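Local structure of paenibacillus xanthan lyase (Paenibacillus, 6F2P) at residues Ile303-Gln308 and Ser339-Ile344. The protein cleaves the polysaccharide xanthan as a lyase, probably by the beta-elimination chemistry of polysaccharide lyase family 8. Numbering follows the deposited sequence.
Sequences IIRLSQ and SIDLII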
loop_
_atom_site.group_PDB
_atom_site.type_symbol
_atom_site.label_atom_id
_atom_site.label_comp_id
_atom_site.label_asym_id
_atom_site.label_seq_id
_atom_site.Cartn_x
_atom_site.Cartn_y
_atom_site.Cartn_z
ATOM N N ILE A 303 -4.604 15.929 20.129
ATOM C CA ILE A 303 -5.467 16.653 19.202
ATOM C C ILE A 303 -5.975 17.947 19.840
ATOM O O ILE A 303 -6.035 19.000 19.187
ATOM C CB ILE A 303 -6.634 15.773 18.697
ATOM C CG1 ILE A 303 -6.094 14.665 17.790
ATOM C CG2 ILE A 303 -7.629 16.609 17.920
ATOM C CD1 ILE A 303 -7.133 13.651 17.350
ATOM N N ILE A 304 -6.322 17.860 21.122
ATOM C CA ILE A 304 -6.689 19.030 21.912
ATOM C C ILE A 304 -5.540 20.042 21.964
ATOM O O ILE A 304 -5.747 21.243 21.783
ATOM C CB ILE A 304 -7.081 18.621 23.333
ATOM C CG1 ILE A 304 -8.386 17.824 23.299
ATOM C CG2 ILE A 304 -7.212 19.836 24.225
ATOM C CD1 ILE A 304 -8.776 17.245 24.633
ATOM N N ARG A 305 -4.327 19.551 22.193
ATOM C CA ARG A 305 -3.153 20.412 22.191
ATOM C C ARG A 305 -2.939 21.040 20.826
ATOM O O ARG A 305 -2.582 22.215 20.725
ATOM C CB ARG A 305 -1.902 19.636 22.604
ATOM C CG ARG A 305 -1.846 19.274 24.079
ATOM C CD ARG A 305 -1.427 20.460 24.915
ATOM N NE ARG A 305 -1.510 20.187 26.350
ATOM C CZ ARG A 305 -2.243 20.897 27.204
ATOM N NH1 ARG A 305 -2.967 21.931 26.780
ATOM N NH2 ARG A 305 -2.252 20.572 28.486
ATOM N N LEU A 306 -3.155 20.263 19.767
ATOM C CA LEU A 306 -2.977 20.799 18.420
ATOM C C LEU A 306 -4.035 21.840 18.051
ATOM O O LEU A 306 -3.742 22.784 17.321
ATOM C CB LEU A 306 -2.896 19.688 17.380
ATOM C CG LEU A 306 -1.568 18.932 17.428
ATOM C CD1 LEU A 306 -1.590 17.734 16.507
ATOM C CD2 LEU A 306 -0.401 19.845 17.088
ATOM N N SER A 307 -5.248 21.692 18.576
ATOM C CA SER A 307 -6.304 22.663 18.303
ATOM C C SER A 307 -5.970 24.024 18.912
ATOM O O SER A 307 -6.396 25.062 18.414
ATOM C CB SER A 307 -7.647 22.165 18.835
ATOM O OG SER A 307 -7.663 22.188 20.249
ATOM N N GLN A 308 -5.191 24.017 19.986
ATOM C CA GLN A 308 -4.796 25.258 20.636
ATOM C C GLN A 308 -3.766 26.050 19.815
ATOM O O GLN A 308 -3.561 27.238 20.038
ATOM C CB GLN A 308 -4.303 24.975 22.053
ATOM C CG GLN A 308 -5.412 24.410 22.958
ATOM C CD GLN A 308 -4.937 23.979 24.345
ATOM O OE1 GLN A 308 -3.968 23.233 24.486
ATOM N NE2 GLN A 308 -5.635 24.440 25.375
ATOM N N SER A 339 -4.344 14.784 32.896
ATOM C CA SER A 339 -4.030 15.779 33.909
ATOM C C SER A 339 -5.183 16.753 34.069
ATOM O O SER A 339 -6.113 16.777 33.247
ATOM C CB SER A 339 -2.779 16.549 33.513
ATOM O OG SER A 339 -3.040 17.359 32.377
ATOM N N ILE A 340 -5.113 17.564 35.120
ATOM C CA ILE A 340 -6.164 18.529 35.399
ATOM C C ILE A 340 -6.301 19.487 34.231
ATOM O O ILE A 340 -7.407 19.765 33.778
ATOM C CB ILE A 340 -5.897 19.296 36.705
ATOM C CG1 ILE A 340 -6.034 18.346 37.895
ATOM C CG2 ILE A 340 -6.864 20.471 36.846
ATOM C CD1 ILE A 340 -5.553 18.919 39.207
ATOM N N ASP A 341 -5.163 19.958 33.734
ATOM C CA ASP A 341 -5.120 20.861 32.595
ATOM C C ASP A 341 -5.983 20.359 31.443
ATOM O O ASP A 341 -6.795 21.104 30.884
ATOM C CB ASP A 341 -3.681 21.006 32.114
ATOM C CG ASP A 341 -3.450 22.301 31.390
ATOM O OD1 ASP A 341 -4.142 23.290 31.719
ATOM O OD2 ASP A 341 -2.582 22.332 30.493
ATOM N N LEU A 342 -5.807 19.089 31.103
ATOM C CA LEU A 342 -6.581 18.490 30.027
ATOM C C LEU A 342 -8.036 18.264 30.414
ATOM O O LEU A 342 -8.915 18.349 29.561
ATOM C CB LEU A 342 -5.936 17.189 29.562
ATOM C CG LEU A 342 -4.658 17.441 28.772
ATOM C CD1 LEU A 342 -3.823 16.184 28.677
ATOM C CD2 LEU A 342 -5.029 17.965 27.393
ATOM N N ILE A 343 -8.291 17.979 31.692
ATOM C CA ILE A 343 -9.660 17.836 32.173
ATOM C C ILE A 343 -10.396 19.141 31.932
ATOM O O ILE A 343 -11.534 19.166 31.448
ATOM C CB ILE A 343 -9.699 17.538 33.666
ATOM C CG1 ILE A 343 -9.083 16.168 33.941
ATOM C CG2 ILE A 343 -11.127 17.602 34.180
ATOM C CD1 ILE A 343 -9.114 15.775 35.374
ATOM N N ILE A 344 -9.717 20.235 32.252
ATOM C CA ILE A 344 -10.272 21.560 32.056
ATOM C C ILE A 344 -10.556 21.796 30.582
ATOM O O ILE A 344 -11.675 22.168 30.214
ATOM C CB ILE A 344 -9.322 22.624 32.591
ATOM C CG1 ILE A 344 -9.158 22.453 34.105
ATOM C CG2 ILE A 344 -9.843 24.006 32.261
ATOM C CD1 ILE A 344 -8.029 23.267 34.683
HETATM O O HOH W 1 -1.095 18.576 30.766
#
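Arg305 NH2 is gripped from two directions: it gives a salt-bridging hydrogen bond to Asp341 OD2 at 2.7 Å and another to a water at 3.2 Å. The bond to the carboxylate is bent (N-H...O 140°). OD2 sits somewhat out of the guanidinium plane, while NH2 comes in from above the carboxylate, the two planes lying 37° apart. The water lies in the guanidinium plane and passes the link on to Ser339 OG, 2.8 Å away, so that the N-cap serine of helix 340-351 is tied indirectly to the same arginine. The other terminal nitrogen, NH1, donates to Gln308 OE1 at 2.8 Å, in the amide plane and on a lone pair, which helps fix the rotation of the guanidinium. Arginine suits this place because its length and its several N-H groups let one head serve Asp341, Gln308 and the water, its chain turning at chi2 on the way. The axes of segments 303-307 and 340-344 approach to 11.4 Å and cross at 69°. Helix 292-307 belongs to the N-terminal alpha-helical domain, which as in other family 8 lyases is probably an incomplete alpha/alpha toroid, and here it meets the start of helix 340-351. The rest of the contact is apolar. Leu342 CD2 lies over one face of the guanidinium, toward its rim, 4.0 Å from Arg305 CZ; a branched aliphatic chain can cover that flat cation without competing for its N-H groups. The same methyl reaches Ile304 CG2 at 4.3 Å, a loose contact. Phe242 makes a cation-pi contact with Arg305, and Phe334 packs on Ile304.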